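Local coordinates for solute-binding protein Csal_2479 (Chromohalobacter salexigens, PDB 4P1L), which binds D-glucuronate in vitro and is probably the periplasmic solute-binding component of a TRAP system that carries solutes into the cytoplasm, at residues F87-M92 / D128-K133; A99-L104 / E124-A129. One frame throughout, in Å; residues are numbered along the deposited sequence.

Overall arrangement
Interactions 1 and 2 lie side by side, their centres about 7 Å apart. Both end on helix 121-132 and share Asp128 and Ala129. Along the chain, 87-92 comes first, at the end of strand 84-88. The loop segment 99-104 follows, and then helix 121-132 carries 124-129 and, at its C-terminal end, most of 128-133. The two contacts also touch directly: Met89 CE lies 3.7 Å from Leu102 CD1 and 4.0 Å from Ala99 CB. One helix thus packs against the turn just after strand 84-88, and against the loop segment farther on. At the 87-92 end this apolar layer adjoins the D-glucuronate pocket, to which Asn88 belongs. Interaction 2 lies farther from the sugar.

Interaction 1: residues F87-M92 / D128-K133; sequences FNMGPM and DALAEK
Beside the contact of Met89 with Leu130, the backbone N of Gly90 donates to Asn88 OD1 over 2.8 Å, at an N-H...O angle of 151°. The donor is tilted 33° from the carbonyl plane. This is an Asx turn. It bends the chain where strand 84-88 ends. Asn88 ND2 is hydrogen-bonded to Glu234, and both residues belong to the D-glucuronate pocket. The side-chain amide is therefore held at both ends, which fixes its rotation.

The contact itself is apolar and buried. Leu130 reaches out from its helix and presents CD1. Met89 meets it tip to tip, with CE 3.6 Å from Leu130 CD1. Met92 adds a looser touch, its CG 4.1 Å from the same methyl. Both methionines are deposited as selenomethionine. Both chains bend at the second and third torsions, but Met89 touches with its terminal CE and Met92 with the inner CG. In Met92, CG stands anti to the backbone N (chi1 -169°), which turns this carbon toward Leu130.

Strand 135-141 touches all three side chains: Trp140 meets Met89, Leu135 meets Met92 and Val137 meets Leu130. Ile74 of helix 70-78 also touches Met92. The contact thus joins helix 121-132 to the turn that follows strand 84-88, next to the edge strand 135-141 of the same five-stranded sheet.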
loop_
_atom_site.group_PDB
_atom_site.type_symbol
_atom_site.label_atom_id
_atom_site.label_comp_id
_atom_site.label_asym_id
_atom_site.label_seq_id
_atom_site.Cartn_x
_atom_site.Cartn_y
_atom_site.Cartn_z
ATOM N N PHE A 87 -6.728 3.122 -2.365
ATOM C CA PHE A 87 -6.184 3.114 -1.026
ATOM C C PHE A 87 -5.168 1.990 -0.852
ATOM O O PHE A 87 -5.413 0.862 -1.283
ATOM C CB PHE A 87 -7.280 2.896 0.017
ATOM C CG PHE A 87 -8.280 4.003 0.102
ATOM C CD1 PHE A 87 -7.871 5.323 0.195
ATOM C CD2 PHE A 87 -9.634 3.726 0.085
ATOM C CE1 PHE A 87 -8.782 6.342 0.274
ATOM C CE2 PHE A 87 -10.567 4.759 0.183
ATOM C CZ PHE A 87 -10.122 6.073 0.274
ATOM N N ASN A 88 -4.071 2.302 -0.179
ATOM C CA ASN A 88 -3.193 1.278 0.378
ATOM C C ASN A 88 -3.899 0.568 1.553
ATOM O O ASN A 88 -4.590 1.206 2.379
ATOM C CB ASN A 88 -1.881 1.910 0.820
ATOM C CG ASN A 88 -0.832 0.882 1.214
ATOM O OD1 ASN A 88 -0.810 0.419 2.358
ATOM N ND2 ASN A 88 0.041 0.535 0.287
HETATM N N MSE A 89 -3.751 -0.751 1.608
HETATM C CA MSE A 89 -4.426 -1.544 2.643
HETATM C C MSE A 89 -3.841 -1.392 4.031
HETATM O O MSE A 89 -4.475 -1.779 5.020
HETATM C CB MSE A 89 -4.464 -3.023 2.264
HETATM C CG MSE A 89 -5.353 -3.341 1.085
HETATM SE SE MSE A 89 -7.284 -2.933 1.382
HETATM C CE MSE A 89 -7.792 -4.690 2.068
ATOM N N GLY A 90 -2.632 -0.835 4.129
ATOM C CA GLY A 90 -2.035 -0.545 5.428
ATOM C C GLY A 90 -2.884 0.346 6.322
ATOM O O GLY A 90 -3.237 -0.044 7.446
ATOM N N PRO A 91 -3.193 1.567 5.851
ATOM C CA PRO A 91 -4.070 2.480 6.568
ATOM C C PRO A 91 -5.480 1.965 6.684
ATOM O O PRO A 91 -6.275 2.541 7.449
ATOM C CB PRO A 91 -4.061 3.742 5.709
ATOM C CG PRO A 91 -2.894 3.638 4.871
ATOM C CD PRO A 91 -2.610 2.211 4.659
HETATM N N MSE A 92 -5.813 0.918 5.936
HETATM C CA MSE A 92 -7.152 0.323 6.037
HETATM C C MSE A 92 -7.250 -0.563 7.297
HETATM O O MSE A 92 -8.347 -0.836 7.797
HETATM C CB MSE A 92 -7.466 -0.486 4.781
HETATM C CG MSE A 92 -8.902 -0.960 4.587
HETATM SE SE MSE A 92 -10.131 0.547 4.393
HETATM C CE MSE A 92 -9.409 1.290 2.739
ATOM N N ASP A 128 -15.123 -8.684 0.924
ATOM C CA ASP A 128 -16.282 -8.822 1.791
ATOM C C ASP A 128 -16.119 -7.960 3.044
ATOM O O ASP A 128 -17.057 -7.304 3.490
ATOM C CB ASP A 128 -16.481 -10.289 2.193
ATOM C CG ASP A 128 -17.055 -11.138 1.072
ATOM O OD1 ASP A 128 -17.499 -10.594 0.041
ATOM O OD2 ASP A 128 -17.075 -12.371 1.238
ATOM N N ALA A 129 -14.925 -7.977 3.624
ATOM C CA ALA A 129 -14.698 -7.225 4.855
ATOM C C ALA A 129 -14.799 -5.710 4.624
ATOM O O ALA A 129 -15.363 -4.987 5.456
ATOM C CB ALA A 129 -13.368 -7.585 5.454
ATOM N N LEU A 130 -14.247 -5.229 3.507
ATOM C CA LEU A 130 -14.358 -3.820 3.172
ATOM C C LEU A 130 -15.797 -3.404 2.895
ATOM O O LEU A 130 -16.185 -2.289 3.251
ATOM C CB LEU A 130 -13.455 -3.448 1.986
ATOM C CG LEU A 130 -12.102 -2.916 2.431
ATOM C CD1 LEU A 130 -11.215 -4.023 3.053
ATOM C CD2 LEU A 130 -11.436 -2.262 1.246
ATOM N N ALA A 131 -16.591 -4.297 2.295
ATOM C CA ALA A 131 -17.974 -3.990 1.937
ATOM C C ALA A 131 -18.778 -3.723 3.198
ATOM O O ALA A 131 -19.643 -2.863 3.223
ATOM C CB ALA A 131 -18.614 -5.137 1.135
ATOM N N GLU A 132 -18.464 -4.464 4.252
ATOM C CA GLU A 132 -19.119 -4.277 5.524
ATOM C C GLU A 132 -18.837 -2.887 6.094
ATOM O O GLU A 132 -19.622 -2.379 6.884
ATOM C CB GLU A 132 -18.706 -5.418 6.461
ATOM C CG GLU A 132 -18.538 -5.067 7.905
ATOM C CD GLU A 132 -18.361 -6.331 8.734
ATOM O OE1 GLU A 132 -19.353 -7.083 8.873
ATOM O OE2 GLU A 132 -17.227 -6.590 9.208
ATOM N N LYS A 133 -17.743 -2.255 5.673
ATOM C CA LYS A 133 -17.434 -0.888 6.099
ATOM C C LYS A 133 -17.675 0.141 4.990
ATOM O O LYS A 133 -17.049 1.207 4.989
ATOM C CB LYS A 133 -15.979 -0.795 6.552
ATOM C CG LYS A 133 -15.625 -1.771 7.682
ATOM C CD LYS A 133 -16.255 -1.388 9.000
ATOM C CE LYS A 133 -15.880 -2.379 10.082
ATOM N NZ LYS A 133 -16.411 -1.915 11.386
#

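Interaction 2: residues A99-L104 / E124-A129; sequences ANVLSL and ERFADA
Leu102 puts CD1 over one face of the Phe126 ring in a CH-pi contact. It sits in the loop between strand 84-88 and helix 111-118 of this periplasmic binding protein fold, of the TRAP solute-binding family. Its CD1 is 4.2 Å from the ring centroid and 18° off the normal. The other branch reaches the rim: Leu102 CD2 is 3.5 Å from Phe126 CZ. Leu102 CG also comes close, 3.7 Å from Phe126 CE1. CG and CD2 lie on the same side as CD1 but outside the rim. An alanine here takes away both methyls, which would probably leave a gap over this face of Phe126 and give its ring more room to turn.

Two residues meet the ring at its edge. Ala99 CA is 4.2 Å from Phe126 CE1, and Val101 CB is 4.4 Å from Phe126 CZ. On the helix side, the CB of Phe126 already points at the loop.

Farther out, Met118 of helix 111-118 touches both Leu102 and Phe126. Leu317 of helix 315-323 also packs on Phe126, and Ile321 of that helix on Val101. Within the loop, a turn brings the ring's partners together, with Leu102 N donating to Ala99 O over 3.0 Å.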
loop_
_atom_site.group_PDB
_atom_site.type_symbol
_atom_site.label_atom_id
_atom_site.label_comp_id
_atom_site.label_asym_id
_atom_site.label_seq_id
_atom_site.Cartn_x
_atom_site.Cartn_y
_atom_site.Cartn_z
ATOM N N ALA A 99 -8.331 -6.496 7.302
ATOM C CA ALA A 99 -7.279 -5.878 6.512
ATOM C C ALA A 99 -5.951 -5.862 7.239
ATOM O O ALA A 99 -4.901 -5.842 6.584
ATOM C CB ALA A 99 -7.681 -4.436 6.078
ATOM N N ASN A 100 -5.959 -5.885 8.576
ATOM C CA ASN A 100 -4.690 -5.897 9.313
ATOM C C ASN A 100 -3.828 -7.113 9.003
ATOM O O ASN A 100 -2.611 -7.073 9.175
ATOM C CB ASN A 100 -4.897 -5.843 10.827
ATOM C CG ASN A 100 -5.074 -4.445 11.329
ATOM O OD1 ASN A 100 -4.256 -3.578 11.054
ATOM N ND2 ASN A 100 -6.185 -4.201 12.027
ATOM N N VAL A 101 -4.450 -8.191 8.537
ATOM C CA VAL A 101 -3.678 -9.387 8.206
ATOM C C VAL A 101 -2.618 -9.059 7.159
ATOM O O VAL A 101 -1.514 -9.593 7.203
ATOM C CB VAL A 101 -4.603 -10.514 7.698
ATOM C CG1 VAL A 101 -3.797 -11.675 7.123
ATOM C CG2 VAL A 101 -5.499 -11.009 8.839
ATOM N N LEU A 102 -2.950 -8.152 6.239
ATOM C CA LEU A 102 -2.068 -7.786 5.147
ATOM C C LEU A 102 -0.868 -6.982 5.613
ATOM O O LEU A 102 0.106 -6.841 4.883
ATOM C CB LEU A 102 -2.842 -6.982 4.092
ATOM C CG LEU A 102 -4.008 -7.727 3.486
ATOM C CD1 LEU A 102 -4.823 -6.762 2.577
ATOM C CD2 LEU A 102 -3.565 -8.979 2.741
ATOM N N SER A 103 -0.952 -6.448 6.825
ATOM C CA SER A 103 0.144 -5.667 7.412
ATOM C C SER A 103 1.015 -6.500 8.322
ATOM O O SER A 103 1.924 -5.975 8.956
ATOM C CB SER A 103 -0.423 -4.474 8.183
ATOM O OG SER A 103 -0.918 -3.510 7.284
ATOM N N LEU A 104 0.765 -7.804 8.388
ATOM C CA LEU A 104 1.710 -8.654 9.091
ATOM C C LEU A 104 2.996 -8.733 8.268
ATOM O O LEU A 104 2.952 -9.076 7.081
ATOM C CB LEU A 104 1.095 -10.038 9.375
ATOM C CG LEU A 104 -0.047 -10.091 10.404
ATOM C CD1 LEU A 104 -0.833 -11.419 10.338
ATOM C CD2 LEU A 104 0.502 -9.886 11.841
ATOM N N GLU A 124 -11.365 -12.295 -2.145
ATOM C CA GLU A 124 -12.796 -12.025 -1.993
ATOM C C GLU A 124 -13.165 -11.840 -0.526
ATOM O O GLU A 124 -14.048 -11.055 -0.201
ATOM C CB GLU A 124 -13.650 -13.140 -2.613
ATOM C CG GLU A 124 -13.785 -13.069 -4.127
ATOM C CD GLU A 124 -14.515 -11.811 -4.608
ATOM O OE1 GLU A 124 -15.442 -11.327 -3.917
ATOM O OE2 GLU A 124 -14.144 -11.301 -5.684
ATOM N N ARG A 125 -12.503 -12.573 0.367
ATOM C CA ARG A 125 -12.768 -12.400 1.792
ATOM C C ARG A 125 -12.402 -10.965 2.215
ATOM O O ARG A 125 -13.025 -10.399 3.110
ATOM C CB ARG A 125 -11.937 -13.364 2.626
ATOM C CG ARG A 125 -12.369 -14.783 2.548
ATOM C CD ARG A 125 -11.538 -15.634 3.491
ATOM N NE ARG A 125 -11.009 -16.819 2.823
ATOM C CZ ARG A 125 -10.211 -17.717 3.391
ATOM N NH1 ARG A 125 -9.850 -17.581 4.662
ATOM N NH2 ARG A 125 -9.778 -18.756 2.683
ATOM N N PHE A 126 -11.347 -10.404 1.634
ATOM C CA PHE A 126 -10.974 -9.012 1.948
ATOM C C PHE A 126 -11.994 -8.019 1.391
ATOM O O PHE A 126 -12.360 -7.033 2.057
ATOM C CB PHE A 126 -9.571 -8.666 1.456
ATOM C CG PHE A 126 -8.488 -9.320 2.258
ATOM C CD1 PHE A 126 -8.185 -8.865 3.539
ATOM C CD2 PHE A 126 -7.786 -10.397 1.751
ATOM C CE1 PHE A 126 -7.219 -9.466 4.283
ATOM C CE2 PHE A 126 -6.808 -11.016 2.509
ATOM C CZ PHE A 126 -6.513 -10.548 3.771
ATOM N N ALA A 127 -12.458 -8.280 0.174
ATOM C CA ALA A 127 -13.497 -7.454 -0.413
ATOM C C ALA A 127 -14.751 -7.493 0.462
ATOM O O ALA A 127 -15.366 -6.464 0.713
ATOM C CB ALA A 127 -13.831 -7.924 -1.831
ATOM N N ASP A 128 -15.123 -8.684 0.924
ATOM C CA ASP A 128 -16.282 -8.822 1.791
ATOM C C ASP A 128 -16.119 -7.960 3.044
ATOM O O ASP A 128 -17.057 -7.304 3.490
ATOM C CB ASP A 128 -16.481 -10.289 2.193
ATOM C CG ASP A 128 -17.055 -11.138 1.072
ATOM O OD1 ASP A 128 -17.499 -10.594 0.041
ATOM O OD2 ASP A 128 -17.075 -12.371 1.238
ATOM N N ALA A 129 -14.925 -7.977 3.624
ATOM C CA ALA A 129 -14.698 -7.225 4.855
ATOM C C ALA A 129 -14.799 -5.710 4.624
ATOM O O ALA A 129 -15.363 -4.987 5.456
ATOM C CB ALA A 129 -13.368 -7.585 5.454
#